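Local coordinates for protein alcohol oxidase (Myceliophthora thermophila, PDB 6F74) that binds FAD and probably works as a VAO-type flavoprotein oxidase, using the flavin to oxidise a substrate with oxygen as electron acceptor, at residues Ile434-Arg438 against Asn542-Gly546; Val465-Leu471 against Phe498-Gln504. All coordinates share one frame; numbering follows the deposited sequence.

In the fold
Three chain segments meet along one antiparallel sheet, and a fourth comes from near the flavin. Going from the N terminus, strand 435-440 comes first and forms an outermost strand of the sheet. Helix 448-458 follows, then strand 467-472 and strand 498-503. Contact 2 closes the loop between these last two strands. The chain then runs through helix 512-533 and reaches Asn542-Gly546, which returns to strand 435-440 and closes contact 1. The loop of contact 2 thus lies wholly within that of contact 1. Strand 498-503 sits between strands 467-472 and 435-440 and joins the two contacts through backbone bonds. Contact 2 pairs two inner strands of the seven-stranded sheet, and contact 1 ties its edge to the FAD pocket.

Contact 1: residues Ile434-Arg438 against Asn542-Gly546; sequences IITSR and NEGDG. With FAD (flavin-adenine dinucleotide), chain I.
Ser437 reaches from its strand to the backbone at Glu543. Its CB lies 3.1 Å from Glu543 O. The hydroxyl OG then donates a hydrogen bond of 2.6 Å to Glu543 O, tilted 22° from the carbonyl plane. The same OG packs 3.4 Å from Gly544 CA and is also hydrogen-bonded to Tyr540 N. OG stands between the backbone N and the carbonyl carbon (chi1 52°), which turns it to the loop. With an alanine here, Glu543 O would probably lose this donor and Tyr540 N its acceptor, and the loop beside the flavin could shift. Ile435 packs alongside, with CD1 3.5 Å from Glu543 C. Waters link polar atoms of the two segments. One water accepts from both Ser437 N and Asp545 N. Another donates to Ile435 O and to Asp545 OD1. Ile435 O also receives a CA-H...O contact from Asp545 CA at 3.3 Å. The other carboxylate oxygen of Asp545, OD2, is hydrogen-bonded to Thr523 on helix 512-533. Glu543 sends its side chain away from the strand to the flavin. Its OE2 stands over the face of the isoalloxazine, 3.6 Å from C10 of FAD, while OE1 is hydrogen-bonded to His246, an FAD-binding residue. Asn542 ND2 comes within 3.7 Å of FAD O2' and is hydrogen-bonded to Gly239 O and Tyr540 OH. The loop lies in the berberine and berberine-like family region. The arrangement is that of a VAO-type flavin pocket, where this loop is hydrogen-bonded to an edge strand of the sheet and lines the flavin and its ribityl chain.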
# COMPACT_ATOMS: atom_id res chain seq x y z
N ILE A 434 -0.72 -11.26 -4.34
CA ILE A 434 -1.80 -11.53 -5.31
C ILE A 434 -3.10 -11.44 -4.52
O ILE A 434 -3.56 -12.40 -3.93
CB ILE A 434 -1.69 -12.90 -6.02
CG1 ILE A 434 -0.24 -13.11 -6.50
CG2 ILE A 434 -2.69 -12.96 -7.18
CD1 ILE A 434 -0.02 -14.37 -7.30
N ILE A 435 -3.64 -10.22 -4.48
CA ILE A 435 -4.83 -9.91 -3.73
C ILE A 435 -5.82 -9.15 -4.59
O ILE A 435 -5.48 -8.62 -5.67
CB ILE A 435 -4.51 -9.10 -2.44
CG1 ILE A 435 -3.86 -7.75 -2.79
CG2 ILE A 435 -3.60 -9.92 -1.52
CD1 ILE A 435 -3.66 -6.78 -1.62
N THR A 436 -7.05 -9.10 -4.09
CA THR A 436 -8.11 -8.24 -4.65
C THR A 436 -8.75 -7.47 -3.50
O THR A 436 -8.79 -7.96 -2.36
CB THR A 436 -9.16 -9.06 -5.42
OG1 THR A 436 -10.17 -8.21 -5.94
CG2 THR A 436 -9.79 -10.17 -4.50
N SER A 437 -9.18 -6.24 -3.75
CA SER A 437 -9.83 -5.46 -2.69
C SER A 437 -11.13 -4.88 -3.21
O SER A 437 -11.29 -4.61 -4.43
CB SER A 437 -8.92 -4.37 -2.12
OG SER A 437 -8.34 -3.51 -3.11
N ARG A 438 -12.09 -4.80 -2.29
CA ARG A 438 -13.40 -4.30 -2.60
C ARG A 438 -13.93 -3.47 -1.44
O ARG A 438 -14.03 -3.95 -0.30
CB ARG A 438 -14.36 -5.43 -2.93
CG ARG A 438 -15.62 -4.93 -3.64
CD ARG A 438 -15.33 -4.56 -5.08
NE ARG A 438 -16.47 -3.96 -5.76
CZ ARG A 438 -16.38 -3.27 -6.91
NH1 ARG A 438 -15.20 -3.07 -7.52
NH2 ARG A 438 -17.49 -2.76 -7.44
N ASN A 542 -3.62 0.62 -3.77
CA ASN A 542 -2.38 0.31 -3.05
C ASN A 542 -2.30 -1.13 -2.59
O ASN A 542 -1.19 -1.69 -2.46
CB ASN A 542 -2.19 1.23 -1.83
CG ASN A 542 -1.82 2.64 -2.19
OD1 ASN A 542 -1.42 2.92 -3.32
ND2 ASN A 542 -1.91 3.55 -1.20
N GLU A 543 -3.47 -1.71 -2.31
CA GLU A 543 -3.58 -3.11 -1.89
C GLU A 543 -4.77 -3.64 -2.67
O GLU A 543 -5.91 -3.72 -2.17
CB GLU A 543 -3.76 -3.25 -0.38
CG GLU A 543 -2.50 -2.91 0.43
CD GLU A 543 -2.73 -2.78 1.94
OE1 GLU A 543 -3.85 -2.37 2.32
OE2 GLU A 543 -1.81 -3.05 2.80
N GLY A 544 -4.49 -4.00 -3.91
CA GLY A 544 -5.53 -4.31 -4.86
C GLY A 544 -5.05 -5.11 -6.05
O GLY A 544 -3.90 -5.52 -6.12
N ASP A 545 -5.98 -5.34 -6.97
CA ASP A 545 -5.79 -6.32 -8.05
C ASP A 545 -5.29 -5.62 -9.29
O ASP A 545 -6.08 -5.08 -10.05
CB ASP A 545 -7.12 -7.00 -8.35
CG ASP A 545 -7.00 -8.14 -9.36
OD1 ASP A 545 -5.90 -8.43 -9.85
OD2 ASP A 545 -8.03 -8.79 -9.65
N GLY A 546 -4.00 -5.70 -9.52
CA GLY A 546 -3.37 -5.03 -10.67
C GLY A 546 -3.60 -5.79 -11.96
O GLY A 546 -3.28 -5.24 -13.01
PA FAD I . 7.32 2.67 -3.31
O1A FAD I . 7.41 1.24 -3.85
O2A FAD I . 8.62 3.35 -3.01
O5B FAD I . 6.49 3.51 -4.35
C5B FAD I . 5.14 3.19 -4.58
C4B FAD I . 4.66 3.93 -5.81
O4B FAD I . 4.72 5.31 -5.51
C3B FAD I . 5.48 3.75 -7.06
O3B FAD I . 4.61 3.94 -8.18
C2B FAD I . 6.44 4.92 -7.05
O2B FAD I . 6.82 5.41 -8.34
C1B FAD I . 5.62 5.98 -6.38
N9A FAD I . 6.36 6.96 -5.58
C8A FAD I . 6.99 6.74 -4.42
N7A FAD I . 7.53 7.87 -3.94
C5A FAD I . 7.23 8.84 -4.80
C6A FAD I . 7.50 10.27 -4.86
N6A FAD I . 8.22 10.81 -3.84
N1A FAD I . 7.03 10.96 -5.93
C2A FAD I . 6.33 10.34 -6.91
N3A FAD I . 6.02 9.02 -6.91
C4A FAD I . 6.45 8.24 -5.88
N1 FAD I . -0.81 0.70 3.06
C2 FAD I . -1.80 1.13 3.87
O2 FAD I . -2.71 1.86 3.39
N3 FAD I . -1.84 0.83 5.19
C4 FAD I . -0.91 0.05 5.77
O4 FAD I . -0.95 -0.24 6.99
C4X FAD I . 0.20 -0.47 4.95
N5 FAD I . 1.16 -1.26 5.48
C5X FAD I . 2.17 -1.73 4.71
C6 FAD I . 3.16 -2.53 5.28
C7 FAD I . 4.22 -3.01 4.53
C7M FAD I . 5.18 -3.88 5.30
C8 FAD I . 4.32 -2.66 3.09
C8M FAD I . 5.48 -3.10 2.21
C9 FAD I . 3.33 -1.88 2.51
C9A FAD I . 2.24 -1.38 3.26
N10 FAD I . 1.22 -0.56 2.71
C10 FAD I . 0.19 -0.10 3.53
C1' FAD I . 1.15 -0.22 1.26
C2' FAD I . 1.67 1.09 0.78
O2' FAD I . 0.64 2.05 1.00
C3' FAD I . 1.93 1.00 -0.73
O3' FAD I . 2.74 -0.14 -1.06
C4' FAD I . 2.57 2.27 -1.27
O4' FAD I . 2.77 2.14 -2.68
C5' FAD I . 3.88 2.57 -0.56
O5' FAD I . 4.45 3.77 -1.07
P FAD I . 6.03 3.81 -0.98
O1P FAD I . 6.47 3.42 0.41
O2P FAD I . 6.45 5.12 -1.55
O3P FAD I . 6.40 2.59 -1.98
O HOH W 1 -4.15 -9.42 -8.26
O HOH W 2 -2.12 -8.03 -5.70
O HOH W 3 -8.84 -4.58 -6.23

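Contact 2: residues Val465-Leu471 against Phe498-Gln504; sequences VSSNVVL and FVMISGQ
Leu471 CG and Ile501 CG1 each stand anti to their own carbonyl carbon (chi1 -58° and -62°), and the ends of the two side chains meet on one face of the sheet. The two side chains cross at about a right angle. Leu471 CD1 lies 3.4 Å from Ile501 CD1, which is tight for two methyls. Leu471 CD1 also covers Val499 CB at 4.0 Å. On the other face Ser502 turns OG opposite its amide nitrogen and donates to Asn468 OD1 at 2.8 Å. The hydroxyl stands above the amide carbonyl plane, 38° out of it. A water also donates to OD1 and bridges to Ile501 O. Asn468 ND2 is hydrogen-bonded to Val458 O, so both ends of the amide are held. Val470 CG1 comes obliquely to the Phe498 ring, 4.1 Å from Phe498 CD2. Both residues touch Leu341 of helix 328-346.

The strands run antiparallel, their axes 4.7 Å apart. Three hydrogen-bonded pairs join them: Ser467 with Gly503, Val469 with Ile501 and Leu471 with Val499. Ser467 OG adds a weak bond to Gly503 O. Leu471 also touches His246, next to the flavin. The chemistry implies an interior sheet pair. The backbone bonds fix the register. Leu471, Val499 and Ile501 form an apolar patch at the end of their face nearer the cofactor, and the buried amide on the other face has its polar partners supplied.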
# COMPACT_ATOMS: atom_id res chain seq x y z
N VAL A 465 -4.68 -22.10 1.15
CA VAL A 465 -4.73 -21.02 2.12
C VAL A 465 -5.14 -19.74 1.41
O VAL A 465 -4.50 -19.33 0.44
CB VAL A 465 -3.40 -20.77 2.84
CG1 VAL A 465 -3.61 -19.71 3.94
CG2 VAL A 465 -2.92 -22.08 3.47
N SER A 466 -6.20 -19.12 1.92
CA SER A 466 -6.70 -17.87 1.44
C SER A 466 -6.64 -16.89 2.63
O SER A 466 -7.23 -17.14 3.70
CB SER A 466 -8.12 -18.04 0.88
OG SER A 466 -8.11 -18.81 -0.31
N SER A 467 -5.92 -15.79 2.43
CA SER A 467 -5.95 -14.70 3.39
C SER A 467 -7.19 -13.84 3.12
O SER A 467 -7.42 -13.42 1.97
CB SER A 467 -4.74 -13.83 3.21
OG SER A 467 -4.81 -13.28 1.89
N ASN A 468 -7.97 -13.62 4.16
CA ASN A 468 -9.06 -12.67 4.10
C ASN A 468 -8.87 -11.64 5.20
O ASN A 468 -8.51 -11.98 6.34
CB ASN A 468 -10.37 -13.41 4.23
CG ASN A 468 -10.74 -14.12 2.95
OD1 ASN A 468 -11.11 -13.46 1.97
ND2 ASN A 468 -10.60 -15.47 2.92
N VAL A 469 -9.05 -10.37 4.85
CA VAL A 469 -8.76 -9.28 5.76
C VAL A 469 -9.87 -8.25 5.63
O VAL A 469 -10.31 -7.91 4.49
CB VAL A 469 -7.40 -8.60 5.45
CG1 VAL A 469 -7.08 -7.48 6.46
CG2 VAL A 469 -6.27 -9.64 5.41
N VAL A 470 -10.31 -7.77 6.80
CA VAL A 470 -11.25 -6.66 6.92
C VAL A 470 -10.51 -5.38 7.35
O VAL A 470 -9.86 -5.40 8.38
CB VAL A 470 -12.33 -6.97 7.96
CG1 VAL A 470 -13.22 -5.76 8.18
CG2 VAL A 470 -13.20 -8.09 7.45
N LEU A 471 -10.64 -4.30 6.57
CA LEU A 471 -10.01 -3.01 6.89
C LEU A 471 -11.10 -2.04 7.30
O LEU A 471 -11.73 -1.39 6.46
CB LEU A 471 -9.26 -2.47 5.68
CG LEU A 471 -8.15 -3.33 5.08
CD1 LEU A 471 -8.76 -4.49 4.34
CD2 LEU A 471 -7.33 -2.48 4.13
N PHE A 498 -15.78 0.02 5.24
CA PHE A 498 -14.70 -0.93 5.29
C PHE A 498 -14.36 -1.53 3.93
O PHE A 498 -15.09 -1.38 2.97
CB PHE A 498 -14.99 -2.03 6.32
CG PHE A 498 -16.07 -3.01 5.92
CD1 PHE A 498 -17.40 -2.76 6.25
CD2 PHE A 498 -15.75 -4.21 5.30
CE1 PHE A 498 -18.39 -3.67 5.91
CE2 PHE A 498 -16.74 -5.12 4.97
CZ PHE A 498 -18.06 -4.86 5.27
N VAL A 499 -13.19 -2.17 3.89
CA VAL A 499 -12.68 -2.85 2.72
C VAL A 499 -12.51 -4.33 3.05
O VAL A 499 -12.10 -4.69 4.15
CB VAL A 499 -11.34 -2.26 2.28
CG1 VAL A 499 -10.88 -2.90 0.96
CG2 VAL A 499 -11.46 -0.75 2.11
N MET A 500 -12.85 -5.18 2.09
CA MET A 500 -12.50 -6.61 2.15
C MET A 500 -11.35 -6.84 1.20
O MET A 500 -11.39 -6.37 0.05
CB MET A 500 -13.68 -7.50 1.76
CG MET A 500 -14.83 -7.43 2.75
SD MET A 500 -16.38 -8.17 2.23
CE MET A 500 -16.04 -9.91 2.35
N ILE A 501 -10.31 -7.49 1.70
CA ILE A 501 -9.19 -7.95 0.89
C ILE A 501 -9.13 -9.47 0.99
O ILE A 501 -9.23 -10.04 2.07
CB ILE A 501 -7.88 -7.34 1.40
CG1 ILE A 501 -7.96 -5.83 1.25
CG2 ILE A 501 -6.68 -7.89 0.64
CD1 ILE A 501 -6.74 -5.06 1.68
N SER A 502 -9.00 -10.13 -0.16
CA SER A 502 -8.88 -11.59 -0.22
C SER A 502 -7.72 -11.91 -1.15
O SER A 502 -7.58 -11.29 -2.19
CB SER A 502 -10.17 -12.21 -0.72
OG SER A 502 -10.12 -13.64 -0.69
N GLY A 503 -6.88 -12.86 -0.79
CA GLY A 503 -5.69 -13.16 -1.63
C GLY A 503 -5.17 -14.58 -1.42
O GLY A 503 -5.64 -15.29 -0.53
N GLN A 504 -4.21 -14.97 -2.26
CA GLN A 504 -3.48 -16.24 -2.11
C GLN A 504 -2.04 -16.01 -2.48
O GLN A 504 -1.71 -15.11 -3.24
CB GLN A 504 -4.02 -17.32 -3.06
CG GLN A 504 -5.51 -17.36 -3.17
CD GLN A 504 -6.03 -18.51 -4.05
OE1 GLN A 504 -7.18 -18.49 -4.45
NE2 GLN A 504 -5.17 -19.48 -4.37
O HOH W 4 -12.19 -10.93 2.47